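Local coordinates for protein ribosome-binding factor A (Thermus thermophilus, PDB 2DYJ) that assists late maturation of the 30S ribosomal subunit, associating with free 30S subunits, and is required for efficient processing of 16S rRNA, at residues H7-L12 against E34-S39; K13-E18 against A71-R76; L28-V33 against E50-E55; S43-Y48 against P83-L88. All blocks are in the same frame, centred on the assembly; numbering follows the deposited sequence.

The four contacts build one small alpha-beta domain of the KH type. Contact 1 and contact 2 share helix 5-21, with centres about 11 Å apart. The first sets the N-terminal part of that helix on strand 32-38, and the second sets the next turns against helix 66-74. Contact 4 joins strands 44-50 and 84-89 of the sheet; its centre is about 12 Å from that of contact 2. The two touch where L16 packs on V47 and L85. Strand 32-38 also belongs to contact 3, whose centre lies about 19 Å from that of contact 1, at the surface end of the antiparallel pair 32-38 and 44-50.

Contact 1 of 4, residues H7-L12 against E34-S39; sequences HLEAQL and EAVRLS
E9 and V36 mark the nearest backbone approach, 6.3 Å between their CA atoms. The short axes of helix 7-12 and strand 34-38 come within 8.1 Å, their N-to-C directions 132° apart. E9 carries the polar part of the contact. Its CG stands anti to the carbonyl carbon (chi1 -65°) and the rest of the chain is extended, which takes the carboxylate out to the strand. There OE2 of E9 accepts the backbone N-H of L38 at 2.7 Å in a nearly straight bond (175°). The donor comes on the anti side of the carboxylate, somewhat out of its plane. K5 forms a salt bridge to the same oxygen. This is the helix-on-sheet packing of a KH-type domain: helix 5-21 lies on the face that strand 32-38 presents through V36 and L38. V36 turns its CG2 to the helix backbone, 3.3 Å from O of E9. L38 reaches the helix with both methyls. Its CD2 is pressed on CD2 of L8 at 3.5 Å, tight for two carbons, while CD1 of L38 lies 4.3 Å from CD1 of the buried L12. L45 of strand 44-50 continues this apolar layer, touching L12, V36 and L38.

Contact 2 of 4, residues K13-E18 against A71-R76; sequences KRALAE and AALARR
A15 and L73 are the nearest CA pair of segments 13-18 and 71-76, 6.8 Å apart. The small A15 side chain lets R76 and L73 come up close to helix 5-21. CB of A15 meets CD2 of L73 at 3.7 Å and NE of R76 at 3.5 Å.

R76, at the end of segment 71-76, sends its side chain across to helix 5-21. Its CG sits between the backbone N and the carbonyl carbon (chi1 50°), and the chain bends at chi3. This lays one face of the guanidinium over A15, whose CA is above the centre of the group. The edge then points to E18. E18 has CG anti to the carbonyl carbon and an extended chain, and the two side chains cross at about a right angle. OE2 of E18 takes both NH1 and NH2 of R76, each at 2.9 Å. Both bonds are bent, at about 144°, and NH2 comes from above the carboxylate plane. The grip is end-on, with both nitrogens on one oxygen. The carboxylate and guanidinium planes are 49° apart.

Below the ion pair the packing is apolar. CD1 of L16 lies 4.0 Å from CD1 of L73, and both leucines meet L85 of the sheet. The contact thus packs two helices of the KH-type domain, 5-21 and 66-74, against each other. NH1 of R76 also forms a salt bridge with E19. One arginine is shared by two glutamates of helix 5-21, which probably offsets their mutual repulsion, while alanine and leucine fill the buried side.

Contact 3 of 4, residues L28-V33 against E50-E55; sequences LFLLTV and EAFREE
T32 and E50 form the last antiparallel bridge of this strand pair, a hydrogen-bonded pair. N of T32 donates to O of E50 at 3.0 Å, and N of E50 donates to O of T32 at 2.8 Å. Past it, direct backbone hydrogen bonds between the segments stop, and the CA atoms of L30 and F52 are 5.7 Å apart. O of E50 receives one more weak approach, from CA of L31 at 3.3 Å.

Two waters add to the pairing. One donates to O of F29 and accepts from N of F52, joining the backbones past the bridge. The other sits at the edge of the bridge. It donates to O of L30 and to O of E50, and so shares O of E50 with N of T32.

The segments are the entry to strand 32-38 and the exit of strand 44-50, at the end of this antiparallel pair. L28 to L31 make a type II beta turn, closed by N of L31 on O of L28. On the other side E54 takes the N-cap position of helix 55-64.

Aromatic and apolar contacts lie on the surface of this end. L30 and F52 run side by side. F52 has its CG anti to the backbone N (chi1 176°), which places the ring beneath L30. CD1 of L30 stands 3.8 Å from the ring centroid of F52, 8° off the normal, a CH-pi contact over the face. The opposite face of F52 is met by NE of R53. CB of L30 also touches CB of F52 at 3.8 Å. Inward, CD1 of L31 lies 4.2 Å from CB of A51, and both side chains rest on A58 of helix 55-64.

Contact 4 of 4, residues S43-Y48 against P83-L88; sequences SVLSVY and PRLEFL
L88 and V47 have the most surface buried here, and they are linked directly. N of L88 donates to O of V47 at 2.9 Å, one of five backbone bonds along the pair. On the side of the sheet that carries Y48, L88 lies beside Y48 and points the same way. Its CD1 reaches CE1 of Y48 at 3.4 Å, obliquely to the ring. L88 also brings CD1 near CB of S46.

V47 lies on the opposite face with L45, L85 and F87. CB of V47 packs on CD1 of F87 at 3.8 Å, and CG2 of V47 is 4.4 Å from CD2 of L85. L16 of helix 5-21 covers V47 and L85 on this face.

The two strands are parallel neighbours. The axes of the short strands 44-48 and 84-88 approach to 4.7 Å, with their N-to-C directions 27° apart. They belong to the middle strand and an outer strand of the three-stranded mixed sheet.

E86, the third large contributor, stands beside S46. Its CG is anti to the backbone N, and an extended chain carries the carboxylate alongside S46, where OE1 of E86 accepts OG of S46 at 2.9 Å, nearly along its C-O bond. N of E86 bonds O of L45, and O of E86 takes N of V47 at 2.8 Å.

Contact 1 of 4, residues H7-L12 against E34-S39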
loop_
_atom_site.group_PDB
_atom_site.type_symbol
_atom_site.label_atom_id
_atom_site.label_comp_id
_atom_site.label_asym_id
_atom_site.label_seq_id
_atom_site.Cartn_x
_atom_site.Cartn_y
_atom_site.Cartn_z
ATOM N N HIS A 7 3.843 13.809 -6.418
ATOM C CA HIS A 7 3.972 14.215 -5.020
ATOM C C HIS A 7 2.985 13.501 -4.098
ATOM O O HIS A 7 3.317 13.163 -2.955
ATOM C CB HIS A 7 3.790 15.727 -4.858
ATOM C CG HIS A 7 3.847 16.179 -3.432
ATOM N ND1 HIS A 7 4.993 16.089 -2.669
ATOM C CD2 HIS A 7 2.883 16.654 -2.607
ATOM C CE1 HIS A 7 4.732 16.484 -1.437
ATOM N NE2 HIS A 7 3.458 16.831 -1.372
ATOM N N LEU A 8 1.764 13.275 -4.573
ATOM C CA LEU A 8 0.793 12.591 -3.730
ATOM C C LEU A 8 1.224 11.131 -3.568
ATOM O O LEU A 8 1.073 10.535 -2.492
ATOM C CB LEU A 8 -0.621 12.667 -4.345
ATOM C CG LEU A 8 -1.686 11.928 -3.516
ATOM C CD1 LEU A 8 -1.862 12.614 -2.170
ATOM C CD2 LEU A 8 -3.007 11.880 -4.268
ATOM N N GLU A 9 1.786 10.555 -4.628
ATOM C CA GLU A 9 2.211 9.167 -4.565
ATOM C C GLU A 9 3.335 8.993 -3.562
ATOM O O GLU A 9 3.362 8.006 -2.854
ATOM C CB GLU A 9 2.626 8.663 -5.953
ATOM C CG GLU A 9 1.459 8.632 -6.919
ATOM C CD GLU A 9 1.845 8.204 -8.316
ATOM O OE1 GLU A 9 2.995 8.462 -8.716
ATOM O OE2 GLU A 9 0.989 7.631 -9.025
ATOM N N ALA A 10 4.258 9.956 -3.490
ATOM C CA ALA A 10 5.342 9.868 -2.519
ATOM C C ALA A 10 4.784 9.912 -1.084
ATOM O O ALA A 10 5.224 9.157 -0.210
ATOM C CB ALA A 10 6.335 11.007 -2.736
ATOM N N GLN A 11 3.811 10.785 -0.832
ATOM C CA GLN A 11 3.224 10.867 0.499
ATOM C C GLN A 11 2.501 9.563 0.860
ATOM O O GLN A 11 2.616 9.068 1.981
ATOM C CB GLN A 11 2.222 12.029 0.595
ATOM C CG GLN A 11 2.806 13.416 0.369
ATOM C CD GLN A 11 1.783 14.532 0.598
ATOM O OE1 GLN A 11 2.119 15.720 0.558
ATOM N NE2 GLN A 11 0.532 14.150 0.840
ATOM N N LEU A 12 1.731 9.031 -0.085
ATOM C CA LEU A 12 0.992 7.792 0.139
ATOM C C LEU A 12 1.931 6.612 0.381
ATOM O O LEU A 12 1.650 5.748 1.210
ATOM C CB LEU A 12 0.069 7.489 -1.062
ATOM C CG LEU A 12 -1.160 8.395 -1.230
ATOM C CD1 LEU A 12 -1.827 8.173 -2.603
ATOM C CD2 LEU A 12 -2.145 8.102 -0.125
ATOM N N GLU A 34 7.951 -1.025 -2.411
ATOM C CA GLU A 34 8.897 -0.528 -3.403
ATOM C C GLU A 34 8.372 0.679 -4.162
ATOM O O GLU A 34 9.145 1.547 -4.577
ATOM C CB GLU A 34 9.256 -1.623 -4.413
ATOM C CG GLU A 34 10.170 -1.106 -5.532
ATOM C CD GLU A 34 9.890 -1.754 -6.870
ATOM O OE1 GLU A 34 10.366 -1.225 -7.898
ATOM O OE2 GLU A 34 9.196 -2.791 -6.895
ATOM N N ALA A 35 7.064 0.746 -4.356
ATOM C CA ALA A 35 6.511 1.871 -5.098
ATOM C C ALA A 35 4.995 1.817 -5.079
ATOM O O ALA A 35 4.419 0.817 -4.678
ATOM C CB ALA A 35 7.013 1.812 -6.538
ATOM N N VAL A 36 4.363 2.914 -5.477
ATOM C CA VAL A 36 2.907 2.978 -5.581
ATOM C C VAL A 36 2.620 3.787 -6.826
ATOM O O VAL A 36 3.441 4.607 -7.248
ATOM C CB VAL A 36 2.234 3.661 -4.354
ATOM C CG1 VAL A 36 2.671 2.952 -3.074
ATOM C CG2 VAL A 36 2.583 5.157 -4.298
ATOM N N ARG A 37 1.466 3.544 -7.428
ATOM C CA ARG A 37 1.064 4.277 -8.617
ATOM C C ARG A 37 -0.437 4.490 -8.495
ATOM O O ARG A 37 -1.189 3.535 -8.312
ATOM C CB ARG A 37 1.393 3.463 -9.865
ATOM C CG ARG A 37 0.991 4.135 -11.169
ATOM C CD ARG A 37 1.077 3.137 -12.318
ATOM N NE ARG A 37 0.218 1.979 -12.067
ATOM C CZ ARG A 37 0.170 0.898 -12.838
ATOM N NH1 ARG A 37 0.937 0.816 -13.922
ATOM N NH2 ARG A 37 -0.645 -0.105 -12.522
ATOM N N LEU A 38 -0.865 5.744 -8.564
ATOM C CA LEU A 38 -2.285 6.075 -8.445
ATOM C C LEU A 38 -2.932 6.083 -9.824
ATOM O O LEU A 38 -2.298 6.488 -10.803
ATOM C CB LEU A 38 -2.424 7.454 -7.788
ATOM C CG LEU A 38 -3.730 7.862 -7.105
ATOM C CD1 LEU A 38 -4.099 6.869 -6.025
ATOM C CD2 LEU A 38 -3.557 9.259 -6.506
ATOM N N SER A 39 -4.179 5.617 -9.914
ATOM C CA SER A 39 -4.892 5.623 -11.188
ATOM C C SER A 39 -5.147 7.075 -11.605
ATOM O O SER A 39 -5.142 7.987 -10.771
ATOM C CB SER A 39 -6.227 4.847 -11.078
ATOM O OG SER A 39 -7.075 5.367 -10.062
#

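Contact 2 of 4, residues K13-E18 against A71-R76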
loop_
_atom_site.group_PDB
_atom_site.type_symbol
_atom_site.label_atom_id
_atom_site.label_comp_id
_atom_site.label_asym_id
_atom_site.label_seq_id
_atom_site.Cartn_x
_atom_site.Cartn_y
_atom_site.Cartn_z
ATOM N N LYS A 13 3.036 6.566 -0.362
ATOM C CA LYS A 13 4.013 5.489 -0.226
ATOM C C LYS A 13 4.653 5.482 1.158
ATOM O O LYS A 13 4.749 4.434 1.815
ATOM C CB LYS A 13 5.109 5.630 -1.278
ATOM C CG LYS A 13 6.229 4.602 -1.150
ATOM C CD LYS A 13 7.206 4.734 -2.306
ATOM C CE LYS A 13 8.651 4.676 -1.835
ATOM N NZ LYS A 13 9.004 3.353 -1.264
ATOM N N ARG A 14 5.107 6.649 1.602
ATOM C CA ARG A 14 5.734 6.717 2.909
ATOM C C ARG A 14 4.689 6.420 3.983
ATOM O O ARG A 14 4.970 5.722 4.953
ATOM C CB ARG A 14 6.376 8.094 3.126
ATOM C CG ARG A 14 7.037 8.237 4.488
ATOM C CD ARG A 14 7.842 9.529 4.614
ATOM N NE ARG A 14 9.184 9.270 5.141
ATOM C CZ ARG A 14 10.211 8.845 4.408
ATOM N NH1 ARG A 14 10.064 8.635 3.105
ATOM N NH2 ARG A 14 11.384 8.611 4.978
ATOM N N ALA A 15 3.466 6.904 3.788
ATOM C CA ALA A 15 2.401 6.670 4.767
ATOM C C ALA A 15 2.010 5.197 4.886
ATOM O O ALA A 15 1.859 4.656 5.987
ATOM C CB ALA A 15 1.162 7.514 4.411
ATOM N N LEU A 16 1.843 4.550 3.745
ATOM C CA LEU A 16 1.446 3.149 3.722
ATOM C C LEU A 16 2.573 2.242 4.223
ATOM O O LEU A 16 2.328 1.250 4.905
ATOM C CB LEU A 16 1.018 2.772 2.296
ATOM C CG LEU A 16 0.062 1.590 2.126
ATOM C CD1 LEU A 16 -1.101 1.704 3.095
ATOM C CD2 LEU A 16 -0.437 1.559 0.689
ATOM N N ALA A 17 3.812 2.578 3.890
ATOM C CA ALA A 17 4.933 1.769 4.357
ATOM C C ALA A 17 4.914 1.766 5.885
ATOM O O ALA A 17 5.192 0.748 6.513
ATOM C CB ALA A 17 6.263 2.340 3.830
ATOM N N GLU A 18 4.580 2.905 6.486
ATOM C CA GLU A 18 4.524 2.992 7.940
ATOM C C GLU A 18 3.325 2.267 8.533
ATOM O O GLU A 18 3.434 1.627 9.582
ATOM C CB GLU A 18 4.510 4.456 8.384
ATOM C CG GLU A 18 5.850 5.145 8.177
ATOM C CD GLU A 18 5.833 6.616 8.555
ATOM O OE1 GLU A 18 6.872 7.287 8.374
ATOM O OE2 GLU A 18 4.787 7.102 9.023
ATOM N N ALA A 71 -8.346 3.143 6.123
ATOM C CA ALA A 71 -8.814 3.910 7.280
ATOM C C ALA A 71 -7.626 4.663 7.897
ATOM O O ALA A 71 -7.760 5.818 8.305
ATOM C CB ALA A 71 -9.425 2.966 8.318
ATOM N N ALA A 72 -6.473 3.987 7.963
ATOM C CA ALA A 72 -5.242 4.541 8.513
ATOM C C ALA A 72 -4.726 5.677 7.656
ATOM O O ALA A 72 -4.217 6.687 8.164
ATOM C CB ALA A 72 -4.170 3.445 8.635
ATOM N N LEU A 73 -4.834 5.512 6.346
ATOM C CA LEU A 73 -4.397 6.556 5.444
ATOM C C LEU A 73 -5.331 7.746 5.570
ATOM O O LEU A 73 -4.888 8.881 5.529
ATOM C CB LEU A 73 -4.415 6.068 3.993
ATOM C CG LEU A 73 -3.373 5.018 3.601
ATOM C CD1 LEU A 73 -3.524 4.686 2.102
ATOM C CD2 LEU A 73 -1.982 5.560 3.874
ATOM N N ALA A 74 -6.625 7.486 5.727
ATOM C CA ALA A 74 -7.584 8.576 5.804
ATOM C C ALA A 74 -7.296 9.487 6.988
ATOM O O ALA A 74 -7.697 10.657 6.995
ATOM C CB ALA A 74 -9.015 8.042 5.898
ATOM N N ARG A 75 -6.614 8.946 7.986
ATOM C CA ARG A 75 -6.281 9.716 9.182
ATOM C C ARG A 75 -5.052 10.602 9.017
ATOM O O ARG A 75 -4.800 11.469 9.852
ATOM C CB ARG A 75 -6.082 8.770 10.373
ATOM C CG ARG A 75 -7.385 8.170 10.892
ATOM C CD ARG A 75 -7.179 7.389 12.181
ATOM N NE ARG A 75 -6.568 6.087 11.962
ATOM C CZ ARG A 75 -7.230 4.940 11.816
ATOM N NH1 ARG A 75 -8.559 4.904 11.867
ATOM N NH2 ARG A 75 -6.550 3.820 11.611
ATOM N N ARG A 76 -4.295 10.410 7.939
ATOM C CA ARG A 76 -3.095 11.207 7.750
ATOM C C ARG A 76 -2.880 11.864 6.403
ATOM O O ARG A 76 -1.928 12.633 6.237
ATOM C CB ARG A 76 -1.854 10.390 8.114
ATOM C CG ARG A 76 -1.755 9.024 7.478
ATOM C CD ARG A 76 -0.563 8.261 8.053
ATOM N NE ARG A 76 0.728 8.835 7.665
ATOM C CZ ARG A 76 1.904 8.294 7.982
ATOM N NH1 ARG A 76 1.954 7.178 8.697
ATOM N NH2 ARG A 76 3.033 8.845 7.558
#

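Contact 3 of 4, residues L28-V33 against E50-E55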
loop_
_atom_site.group_PDB
_atom_site.type_symbol
_atom_site.label_atom_id
_atom_site.label_comp_id
_atom_site.label_asym_id
_atom_site.label_seq_id
_atom_site.Cartn_x
_atom_site.Cartn_y
_atom_site.Cartn_z
ATOM N N LEU A 28 3.709 -10.436 6.972
ATOM C CA LEU A 28 4.264 -9.147 6.547
ATOM C C LEU A 28 5.626 -8.840 7.155
ATOM O O LEU A 28 6.141 -7.730 6.986
ATOM C CB LEU A 28 3.301 -8.015 6.935
ATOM C CG LEU A 28 1.860 -8.151 6.450
ATOM C CD1 LEU A 28 1.044 -6.966 6.960
ATOM C CD2 LEU A 28 1.822 -8.211 4.932
ATOM N N PHE A 29 6.212 -9.789 7.874
ATOM C CA PHE A 29 7.513 -9.529 8.500
ATOM C C PHE A 29 8.574 -9.238 7.426
ATOM O O PHE A 29 8.710 -9.982 6.457
ATOM C CB PHE A 29 7.932 -10.723 9.374
ATOM C CG PHE A 29 9.269 -10.542 10.054
ATOM C CD1 PHE A 29 9.572 -9.356 10.724
ATOM C CD2 PHE A 29 10.232 -11.545 10.005
ATOM C CE1 PHE A 29 10.818 -9.171 11.336
ATOM C CE2 PHE A 29 11.484 -11.370 10.616
ATOM C CZ PHE A 29 11.776 -10.185 11.279
ATOM N N LEU A 30 9.291 -8.129 7.601
ATOM C CA LEU A 30 10.340 -7.681 6.688
ATOM C C LEU A 30 9.865 -7.234 5.312
ATOM O O LEU A 30 10.683 -6.985 4.417
ATOM C CB LEU A 30 11.408 -8.761 6.514
ATOM C CG LEU A 30 12.105 -9.169 7.810
ATOM C CD1 LEU A 30 13.277 -10.100 7.476
ATOM C CD2 LEU A 30 12.590 -7.919 8.543
ATOM N N LEU A 31 8.557 -7.137 5.131
ATOM C CA LEU A 31 8.029 -6.685 3.845
ATOM C C LEU A 31 8.297 -5.199 3.670
ATOM O O LEU A 31 8.195 -4.427 4.633
ATOM C CB LEU A 31 6.514 -6.905 3.765
ATOM C CG LEU A 31 5.876 -6.391 2.470
ATOM C CD1 LEU A 31 4.871 -7.409 1.969
ATOM C CD2 LEU A 31 5.231 -5.021 2.684
ATOM N N THR A 32 8.623 -4.799 2.444
ATOM C CA THR A 32 8.847 -3.390 2.140
ATOM C C THR A 32 8.022 -2.941 0.935
ATOM O O THR A 32 7.675 -3.733 0.051
ATOM C CB THR A 32 10.332 -3.079 1.852
ATOM O OG1 THR A 32 10.781 -3.875 0.752
ATOM C CG2 THR A 32 11.190 -3.349 3.085
ATOM N N VAL A 33 7.704 -1.658 0.901
ATOM C CA VAL A 33 6.944 -1.106 -0.202
ATOM C C VAL A 33 7.935 -0.505 -1.194
ATOM O O VAL A 33 8.680 0.409 -0.861
ATOM C CB VAL A 33 5.982 -0.030 0.302
ATOM C CG1 VAL A 33 5.250 0.598 -0.877
ATOM C CG2 VAL A 33 4.992 -0.658 1.288
ATOM N N GLU A 50 7.795 -5.863 -1.738
ATOM C CA GLU A 50 8.816 -6.915 -1.738
ATOM C C GLU A 50 8.620 -7.726 -0.453
ATOM O O GLU A 50 8.844 -7.224 0.652
ATOM C CB GLU A 50 10.235 -6.324 -1.750
ATOM C CG GLU A 50 11.340 -7.400 -1.529
ATOM C CD GLU A 50 12.742 -6.824 -1.292
ATOM O OE1 GLU A 50 12.857 -5.628 -0.965
ATOM O OE2 GLU A 50 13.740 -7.575 -1.414
ATOM N N ALA A 51 8.181 -8.970 -0.593
ATOM C CA ALA A 51 7.969 -9.819 0.573
ATOM C C ALA A 51 9.236 -10.587 0.879
ATOM O O ALA A 51 10.018 -10.907 -0.015
ATOM C CB ALA A 51 6.818 -10.799 0.327
ATOM N N PHE A 52 9.435 -10.883 2.156
ATOM C CA PHE A 52 10.600 -11.635 2.583
ATOM C C PHE A 52 10.451 -13.097 2.124
ATOM O O PHE A 52 11.336 -13.653 1.456
ATOM C CB PHE A 52 10.722 -11.558 4.100
ATOM C CG PHE A 52 11.838 -12.384 4.657
ATOM C CD1 PHE A 52 13.128 -12.269 4.148
ATOM C CD2 PHE A 52 11.603 -13.278 5.693
ATOM C CE1 PHE A 52 14.170 -13.040 4.667
ATOM C CE2 PHE A 52 12.636 -14.050 6.215
ATOM C CZ PHE A 52 13.919 -13.929 5.699
ATOM N N ARG A 53 9.323 -13.700 2.485
ATOM C CA ARG A 53 9.005 -15.079 2.131
ATOM C C ARG A 53 7.543 -15.156 1.683
ATOM O O ARG A 53 6.777 -14.222 1.905
ATOM C CB ARG A 53 9.206 -15.991 3.347
ATOM C CG ARG A 53 10.636 -16.044 3.862
ATOM C CD ARG A 53 11.526 -16.888 2.970
ATOM N NE ARG A 53 12.930 -16.784 3.358
ATOM C CZ ARG A 53 13.401 -17.078 4.566
ATOM N NH1 ARG A 53 12.583 -17.502 5.523
ATOM N NH2 ARG A 53 14.696 -16.947 4.817
ATOM N N GLU A 54 7.167 -16.269 1.060
ATOM C CA GLU A 54 5.798 -16.483 0.588
ATOM C C GLU A 54 5.134 -15.179 0.151
ATOM O O GLU A 54 4.320 -14.595 0.879
ATOM C CB GLU A 54 4.957 -17.145 1.687
ATOM C CG GLU A 54 3.479 -17.339 1.324
ATOM C CD GLU A 54 3.258 -18.337 0.192
ATOM O OE1 GLU A 54 3.578 -19.535 0.378
ATOM O OE2 GLU A 54 2.761 -17.930 -0.880
ATOM N N GLU A 55 5.501 -14.726 -1.039
ATOM C CA GLU A 55 4.963 -13.494 -1.604
ATOM C C GLU A 55 3.436 -13.524 -1.696
ATOM O O GLU A 55 2.772 -12.532 -1.383
ATOM C CB GLU A 55 5.589 -13.276 -2.976
ATOM C CG GLU A 55 4.875 -12.296 -3.859
ATOM C CD GLU A 55 5.582 -12.152 -5.189
ATOM O OE1 GLU A 55 6.458 -11.265 -5.302
ATOM O OE2 GLU A 55 5.275 -12.937 -6.108
HETATM O O HOH W 1 7.440 -10.248 4.054
HETATM O O HOH W 2 11.270 -7.355 1.711
#

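Contact 4 of 4, residues S43-Y48 against P83-L88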
loop_
_atom_site.group_PDB
_atom_site.type_symbol
_atom_site.label_atom_id
_atom_site.label_comp_id
_atom_site.label_asym_id
_atom_site.label_seq_id
_atom_site.Cartn_x
_atom_site.Cartn_y
_atom_site.Cartn_z
ATOM N N SER A 43 -8.820 6.888 -8.114
ATOM C CA SER A 43 -9.696 5.867 -7.530
ATOM C C SER A 43 -8.993 4.686 -6.895
ATOM O O SER A 43 -9.477 4.134 -5.915
ATOM C CB SER A 43 -10.650 5.312 -8.583
ATOM O OG SER A 43 -11.536 6.329 -9.001
ATOM N N VAL A 44 -7.868 4.284 -7.474
ATOM C CA VAL A 44 -7.131 3.131 -6.967
ATOM C C VAL A 44 -5.636 3.387 -6.904
ATOM O O VAL A 44 -5.059 3.985 -7.806
ATOM C CB VAL A 44 -7.357 1.897 -7.879
ATOM C CG1 VAL A 44 -6.513 0.702 -7.393
ATOM C CG2 VAL A 44 -8.832 1.547 -7.920
ATOM N N LEU A 45 -5.017 2.896 -5.838
ATOM C CA LEU A 45 -3.573 3.017 -5.663
ATOM C C LEU A 45 -3.017 1.604 -5.763
ATOM O O LEU A 45 -3.422 0.701 -5.012
ATOM C CB LEU A 45 -3.232 3.604 -4.278
ATOM C CG LEU A 45 -1.739 3.840 -4.022
ATOM C CD1 LEU A 45 -1.304 5.072 -4.805
ATOM C CD2 LEU A 45 -1.459 4.039 -2.547
ATOM N N SER A 46 -2.127 1.397 -6.731
ATOM C CA SER A 46 -1.468 0.099 -6.896
ATOM C C SER A 46 -0.243 0.213 -6.015
ATOM O O SER A 46 0.515 1.179 -6.126
ATOM C CB SER A 46 -1.054 -0.120 -8.352
ATOM O OG SER A 46 -2.200 -0.261 -9.168
ATOM N N VAL A 47 -0.048 -0.780 -5.153
ATOM C CA VAL A 47 1.046 -0.793 -4.182
ATOM C C VAL A 47 1.932 -1.986 -4.477
ATOM O O VAL A 47 1.486 -3.120 -4.394
ATOM C CB VAL A 47 0.470 -0.930 -2.753
ATOM C CG1 VAL A 47 1.594 -0.834 -1.719
ATOM C CG2 VAL A 47 -0.604 0.158 -2.502
ATOM N N TYR A 48 3.181 -1.721 -4.843
ATOM C CA TYR A 48 4.125 -2.783 -5.210
ATOM C C TYR A 48 5.028 -3.115 -4.026
ATOM O O TYR A 48 5.742 -2.260 -3.515
ATOM C CB TYR A 48 4.933 -2.313 -6.418
ATOM C CG TYR A 48 4.053 -1.943 -7.596
ATOM C CD1 TYR A 48 3.606 -2.909 -8.502
ATOM C CD2 TYR A 48 3.592 -0.637 -7.755
ATOM C CE1 TYR A 48 2.712 -2.573 -9.530
ATOM C CE2 TYR A 48 2.707 -0.296 -8.777
ATOM C CZ TYR A 48 2.271 -1.262 -9.655
ATOM O OH TYR A 48 1.394 -0.899 -10.651
ATOM N N PRO A 83 -8.003 6.533 -2.102
ATOM C CA PRO A 83 -8.096 5.479 -3.115
ATOM C C PRO A 83 -8.177 4.122 -2.445
ATOM O O PRO A 83 -7.795 3.969 -1.272
ATOM C CB PRO A 83 -6.800 5.635 -3.897
ATOM C CG PRO A 83 -5.841 6.148 -2.879
ATOM C CD PRO A 83 -6.660 7.145 -2.086
ATOM N N ARG A 84 -8.692 3.133 -3.165
ATOM C CA ARG A 84 -8.740 1.792 -2.606
ATOM C C ARG A 84 -7.393 1.225 -2.998
ATOM O O ARG A 84 -6.775 1.727 -3.928
ATOM C CB ARG A 84 -9.888 0.974 -3.200
ATOM C CG ARG A 84 -11.256 1.601 -2.931
ATOM C CD ARG A 84 -11.373 2.161 -1.501
ATOM N NE ARG A 84 -11.183 1.143 -0.466
ATOM C CZ ARG A 84 -11.662 1.270 0.778
ATOM N NH1 ARG A 84 -12.343 2.363 1.110
ATOM N NH2 ARG A 84 -11.471 0.321 1.690
ATOM N N LEU A 85 -6.932 0.191 -2.300
ATOM C CA LEU A 85 -5.602 -0.358 -2.555
ATOM C C LEU A 85 -5.559 -1.698 -3.267
ATOM O O LEU A 85 -6.329 -2.596 -2.946
ATOM C CB LEU A 85 -4.867 -0.509 -1.227
ATOM C CG LEU A 85 -5.050 0.725 -0.320
ATOM C CD1 LEU A 85 -4.512 0.452 1.108
ATOM C CD2 LEU A 85 -4.301 1.895 -0.953
ATOM N N GLU A 86 -4.634 -1.822 -4.220
ATOM C CA GLU A 86 -4.436 -3.069 -4.946
ATOM C C GLU A 86 -2.988 -3.450 -4.642
ATOM O O GLU A 86 -2.088 -2.635 -4.839
ATOM C CB GLU A 86 -4.620 -2.834 -6.445
ATOM C CG GLU A 86 -4.337 -4.060 -7.284
ATOM C CD GLU A 86 -4.256 -3.740 -8.766
ATOM O OE1 GLU A 86 -3.990 -2.567 -9.111
ATOM O OE2 GLU A 86 -4.435 -4.671 -9.579
ATOM N N PHE A 87 -2.754 -4.669 -4.152
ATOM C CA PHE A 87 -1.393 -5.061 -3.809
ATOM C C PHE A 87 -0.795 -5.990 -4.847
ATOM O O PHE A 87 -1.388 -7.014 -5.190
ATOM C CB PHE A 87 -1.389 -5.704 -2.439
ATOM C CG PHE A 87 -1.897 -4.775 -1.367
ATOM C CD1 PHE A 87 -1.061 -3.818 -0.815
ATOM C CD2 PHE A 87 -3.228 -4.845 -0.944
ATOM C CE1 PHE A 87 -1.544 -2.922 0.167
ATOM C CE2 PHE A 87 -3.725 -3.958 0.036
ATOM C CZ PHE A 87 -2.874 -3.000 0.586
ATOM N N LEU A 88 0.390 -5.620 -5.325
ATOM C CA LEU A 88 1.080 -6.384 -6.363
ATOM C C LEU A 88 2.532 -6.664 -5.998
ATOM O O LEU A 88 3.127 -5.977 -5.175
ATOM C CB LEU A 88 1.053 -5.591 -7.682
ATOM C CG LEU A 88 -0.349 -5.218 -8.205
ATOM C CD1 LEU A 88 -0.268 -4.137 -9.266
ATOM C CD2 LEU A 88 -1.016 -6.467 -8.775
#